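Local coordinates for D-isomer specific 2-hydroxyacid dehydrogenase NAD-binding (Xanthobacter autotrophicus, PDB 4XA8), which binds NADPH and is probably an oxidoreductase of the D-isomer specific 2-hydroxyacid dehydrogenase family, at residues T141-G153 against L163-R175. Numbering follows the deposited sequence.
Sequences TAAEIRVGVLGLG and LARHGFDVRGWSR
Val147 pairs with Val170, and Gly148 with Arg171, in the parallel strands 146-150 and 169-174. With helix 154-165 between them, these strands form the first beta-alpha-beta unit of the Rossmann-type NAD-binding domain. Six backbone hydrogen bonds join the segments, from Ile145 to Gly151. Val147 contributes two: its N bonds to Asp169 O, and its O accepts a hydrogen bond from Arg171 N at 2.8 Å, close to straight at 172°. On the helix side of the sheet, the Val147 methyls part ways. CG1, anti to the backbone N (chi1 -178°), meets Leu163 CD1 of the helix at 3.9 Å; CG2 lies obliquely to the Phe168 ring, against CB and CG. On the other side, Arg171 CG lies 3.6 Å from Gly148 CA. Its NH1 donates a hydrogen bond to Phe195 O. At the cofactor end, Leu152, of an NADPH site seen for this protein but unoccupied in this chain, lays CD1 and CD2 along the backbone of Gly172 and Trp173. A CB on Gly172 would clash with Leu152 CD2. An alanine at Leu152 would probably leave a gap over the Gly172 backbone. Leu152 N donates to a water at 3.0 Å, which also hydrogen-bonds Ser174 OG.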
loop_
_atom_site.group_PDB
_atom_site.type_symbol
_atom_site.label_atom_id
_atom_site.label_comp_id
_atom_site.label_asym_id
_atom_site.label_seq_id
_atom_site.Cartn_x
_atom_site.Cartn_y
_atom_site.Cartn_z
ATOM N N THR A 141 -5.644 7.563 -14.338
ATOM C CA THR A 141 -5.713 6.098 -14.386
ATOM C C THR A 141 -4.335 5.491 -14.079
ATOM O O THR A 141 -3.296 6.121 -14.306
ATOM C CB THR A 141 -6.137 5.600 -15.784
ATOM O OG1 THR A 141 -5.166 6.012 -16.756
ATOM C CG2 THR A 141 -7.488 6.137 -16.187
ATOM N N ALA A 142 -4.321 4.260 -13.604
ATOM C CA ALA A 142 -3.079 3.508 -13.450
ATOM C C ALA A 142 -2.231 3.468 -14.748
ATOM O O ALA A 142 -1.010 3.553 -14.714
ATOM C CB ALA A 142 -3.429 2.095 -13.050
ATOM N N ALA A 143 -2.908 3.330 -15.883
ATOM C CA ALA A 143 -2.254 3.212 -17.183
ATOM C C ALA A 143 -1.438 4.457 -17.566
ATOM O O ALA A 143 -0.487 4.349 -18.332
ATOM C CB ALA A 143 -3.284 2.881 -18.257
ATOM N N GLU A 144 -1.774 5.627 -17.022
ATOM C CA GLU A 144 -0.985 6.800 -17.277
ATOM C C GLU A 144 0.267 6.896 -16.381
ATOM O O GLU A 144 1.113 7.740 -16.603
ATOM C CB GLU A 144 -1.846 8.088 -17.300
ATOM C CG GLU A 144 -2.309 8.665 -15.998
ATOM C CD GLU A 144 -3.382 9.750 -16.205
ATOM O OE1 GLU A 144 -4.588 9.460 -16.410
ATOM O OE2 GLU A 144 -2.987 10.914 -16.124
ATOM N N ILE A 145 0.416 5.996 -15.416
ATOM C CA ILE A 145 1.547 6.057 -14.485
ATOM C C ILE A 145 2.638 5.037 -14.821
ATOM O O ILE A 145 2.452 3.804 -14.754
ATOM C CB ILE A 145 1.079 5.898 -13.033
ATOM C CG1 ILE A 145 0.012 6.961 -12.721
ATOM C CG2 ILE A 145 2.268 6.036 -12.061
ATOM C CD1 ILE A 145 -0.579 6.840 -11.323
ATOM N N ARG A 146 3.787 5.561 -15.171
ATOM C CA ARG A 146 4.906 4.735 -15.597
ATOM C C ARG A 146 5.752 4.352 -14.402
ATOM O O ARG A 146 6.284 5.233 -13.714
ATOM C CB ARG A 146 5.755 5.494 -16.607
ATOM C CG ARG A 146 4.976 5.886 -17.839
ATOM C CD ARG A 146 5.764 6.873 -18.675
ATOM N NE ARG A 146 6.280 6.252 -19.896
ATOM C CZ ARG A 146 7.116 6.842 -20.758
ATOM N NH1 ARG A 146 7.559 8.081 -20.552
ATOM N NH2 ARG A 146 7.499 6.189 -21.847
ATOM N N VAL A 147 5.898 3.060 -14.159
ATOM C CA VAL A 147 6.600 2.534 -12.946
ATOM C C VAL A 147 7.729 1.639 -13.509
ATOM O O VAL A 147 7.477 0.738 -14.330
ATOM C CB VAL A 147 5.678 1.663 -12.063
ATOM C CG1 VAL A 147 6.366 1.161 -10.800
ATOM C CG2 VAL A 147 4.375 2.388 -11.700
ATOM N N GLY A 148 8.945 1.940 -13.103
ATOM C CA GLY A 148 10.140 1.259 -13.551
ATOM C C GLY A 148 10.693 0.419 -12.408
ATOM O O GLY A 148 11.004 0.956 -11.327
ATOM N N VAL A 149 10.897 -0.869 -12.653
ATOM C CA VAL A 149 11.588 -1.745 -11.673
ATOM C C VAL A 149 13.055 -1.972 -12.146
ATOM O O VAL A 149 13.271 -2.549 -13.228
ATOM C CB VAL A 149 10.835 -3.092 -11.573
ATOM C CG1 VAL A 149 11.489 -4.038 -10.563
ATOM C CG2 VAL A 149 9.417 -2.872 -11.164
ATOM N N LEU A 150 14.021 -1.463 -11.381
ATOM C CA LEU A 150 15.434 -1.577 -11.670
ATOM C C LEU A 150 15.943 -2.867 -11.025
ATOM O O LEU A 150 16.122 -2.936 -9.818
ATOM C CB LEU A 150 16.153 -0.312 -11.169
ATOM C CG LEU A 150 17.618 -0.161 -11.448
ATOM C CD1 LEU A 150 17.859 0.182 -12.911
ATOM C CD2 LEU A 150 18.176 0.934 -10.554
ATOM N N GLY A 151 16.139 -3.899 -11.835
ATOM C CA GLY A 151 16.621 -5.219 -11.402
ATOM C C GLY A 151 15.537 -6.233 -11.633
ATOM O O GLY A 151 14.431 -6.034 -11.141
ATOM N N LEU A 152 15.806 -7.270 -12.451
ATOM C CA LEU A 152 14.774 -8.284 -12.735
ATOM C C LEU A 152 15.233 -9.694 -12.480
ATOM O O LEU A 152 14.979 -10.602 -13.282
ATOM C CB LEU A 152 14.262 -8.162 -14.176
ATOM C CG LEU A 152 13.587 -6.863 -14.603
ATOM C CD1 LEU A 152 13.376 -6.892 -16.129
ATOM C CD2 LEU A 152 12.254 -6.636 -13.884
ATOM N N GLY A 153 15.920 -9.859 -11.355
ATOM C CA GLY A 153 16.181 -11.172 -10.755
ATOM C C GLY A 153 14.903 -11.738 -10.179
ATOM O O GLY A 153 13.834 -11.234 -10.458
ATOM N N LEU A 163 2.955 -5.782 -10.202
ATOM C CA LEU A 163 2.592 -4.400 -10.584
ATOM C C LEU A 163 1.784 -4.299 -11.875
ATOM O O LEU A 163 0.815 -3.518 -11.980
ATOM C CB LEU A 163 3.846 -3.547 -10.674
ATOM C CG LEU A 163 4.569 -3.189 -9.384
ATOM C CD1 LEU A 163 5.923 -2.565 -9.674
ATOM C CD2 LEU A 163 3.740 -2.244 -8.525
ATOM N N ALA A 164 2.123 -5.122 -12.854
ATOM C CA ALA A 164 1.402 -5.105 -14.094
ATOM C C ALA A 164 -0.034 -5.544 -13.939
ATOM O O ALA A 164 -0.880 -5.010 -14.659
ATOM C CB ALA A 164 2.117 -5.928 -15.153
ATOM N N ARG A 165 -0.352 -6.374 -12.936
ATOM C CA ARG A 165 -1.747 -6.742 -12.670
ATOM C C ARG A 165 -2.599 -5.585 -12.237
ATOM O O ARG A 165 -3.812 -5.623 -12.411
ATOM C CB ARG A 165 -1.859 -7.834 -11.608
ATOM C CG ARG A 165 -1.110 -9.103 -11.951
ATOM C CD ARG A 165 -1.269 -10.151 -10.830
ATOM N NE ARG A 165 -2.609 -10.115 -10.219
ATOM C CZ ARG A 165 -3.627 -10.917 -10.539
ATOM N NH1 ARG A 165 -3.497 -11.858 -11.474
ATOM N NH2 ARG A 165 -4.795 -10.788 -9.925
ATOM N N HIS A 166 -1.980 -4.572 -11.633
ATOM C CA HIS A 166 -2.676 -3.379 -11.212
ATOM C C HIS A 166 -2.871 -2.277 -12.283
ATOM O O HIS A 166 -3.421 -1.198 -11.978
ATOM C CB HIS A 166 -2.013 -2.881 -9.923
ATOM C CG HIS A 166 -2.283 -3.796 -8.788
ATOM N ND1 HIS A 166 -1.628 -4.999 -8.613
ATOM C CD2 HIS A 166 -3.234 -3.746 -7.832
ATOM C CE1 HIS A 166 -2.146 -5.631 -7.571
ATOM N NE2 HIS A 166 -3.117 -4.881 -7.084
ATOM N N GLY A 167 -2.517 -2.576 -13.543
ATOM C CA GLY A 167 -2.819 -1.703 -14.654
ATOM C C GLY A 167 -1.769 -0.621 -14.953
ATOM O O GLY A 167 -1.924 0.149 -15.883
ATOM N N PHE A 168 -0.714 -0.532 -14.143
ATOM C CA PHE A 168 0.331 0.464 -14.386
ATOM C C PHE A 168 1.078 0.222 -15.695
ATOM O O PHE A 168 1.079 -0.908 -16.217
ATOM C CB PHE A 168 1.349 0.463 -13.224
ATOM C CG PHE A 168 0.753 0.900 -11.914
ATOM C CD1 PHE A 168 0.321 2.179 -11.763
ATOM C CD2 PHE A 168 0.595 0.001 -10.852
ATOM C CE1 PHE A 168 -0.250 2.622 -10.565
ATOM C CE2 PHE A 168 0.013 0.410 -9.641
ATOM C CZ PHE A 168 -0.405 1.725 -9.496
ATOM N N ASP A 169 1.664 1.275 -16.253
ATOM C CA ASP A 169 2.578 1.110 -17.389
ATOM C C ASP A 169 3.962 0.672 -16.825
ATOM O O ASP A 169 4.799 1.525 -16.463
ATOM C CB ASP A 169 2.648 2.436 -18.158
ATOM C CG ASP A 169 3.507 2.362 -19.418
ATOM O OD1 ASP A 169 4.195 1.345 -19.663
ATOM O OD2 ASP A 169 3.534 3.381 -20.118
ATOM N N VAL A 170 4.142 -0.644 -16.665
ATOM C CA VAL A 170 5.291 -1.193 -15.920
ATOM C C VAL A 170 6.459 -1.462 -16.879
ATOM O O VAL A 170 6.287 -2.066 -17.941
ATOM C CB VAL A 170 4.919 -2.454 -15.116
ATOM C CG1 VAL A 170 6.092 -2.992 -14.302
ATOM C CG2 VAL A 170 3.744 -2.182 -14.206
ATOM N N ARG A 171 7.624 -0.928 -16.518
ATOM C CA ARG A 171 8.851 -1.199 -17.242
ATOM C C ARG A 171 9.826 -1.863 -16.312
ATOM O O ARG A 171 9.722 -1.696 -15.120
ATOM C CB ARG A 171 9.415 0.092 -17.914
ATOM C CG ARG A 171 9.362 1.341 -17.038
ATOM C CD ARG A 171 10.074 2.585 -17.608
ATOM N NE ARG A 171 9.459 2.939 -18.847
ATOM C CZ ARG A 171 9.967 3.635 -19.838
ATOM N NH1 ARG A 171 11.166 4.242 -19.814
ATOM N NH2 ARG A 171 9.197 3.757 -20.888
ATOM N N GLY A 172 10.796 -2.594 -16.855
ATOM C CA GLY A 172 11.847 -3.136 -16.048
ATOM C C GLY A 172 13.186 -2.970 -16.760
ATOM O O GLY A 172 13.248 -2.854 -18.010
ATOM N N TRP A 173 14.233 -3.034 -15.960
ATOM C CA TRP A 173 15.612 -2.983 -16.425
ATOM C C TRP A 173 16.419 -4.104 -15.858
ATOM O O TRP A 173 16.334 -4.436 -14.663
ATOM C CB TRP A 173 16.281 -1.634 -16.075
ATOM C CG TRP A 173 17.644 -1.544 -16.658
ATOM C CD1 TRP A 173 17.974 -1.078 -17.896
ATOM C CD2 TRP A 173 18.875 -2.001 -16.064
ATOM N NE1 TRP A 173 19.310 -1.174 -18.099
ATOM C CE2 TRP A 173 19.905 -1.738 -17.008
ATOM C CE3 TRP A 173 19.204 -2.590 -14.838
ATOM C CZ2 TRP A 173 21.264 -2.080 -16.787
ATOM C CZ3 TRP A 173 20.580 -2.921 -14.593
ATOM C CH2 TRP A 173 21.586 -2.650 -15.559
ATOM N N SER A 174 17.244 -4.690 -16.709
ATOM C CA SER A 174 18.148 -5.725 -16.254
ATOM C C SER A 174 19.418 -5.620 -17.063
ATOM O O SER A 174 19.441 -5.007 -18.099
ATOM C CB SER A 174 17.522 -7.100 -16.470
ATOM O OG SER A 174 18.471 -8.094 -16.033
ATOM N N ARG A 175 20.496 -6.180 -16.549
ATOM C CA ARG A 175 21.749 -6.200 -17.294
ATOM C C ARG A 175 21.575 -7.048 -18.561
ATOM O O ARG A 175 22.142 -6.723 -19.583
ATOM C CB ARG A 175 22.870 -6.769 -16.422
HETATM O O HOH W 1 1.566 5.296 -19.706
HETATM O O HOH W 2 18.707 -7.860 -13.161
#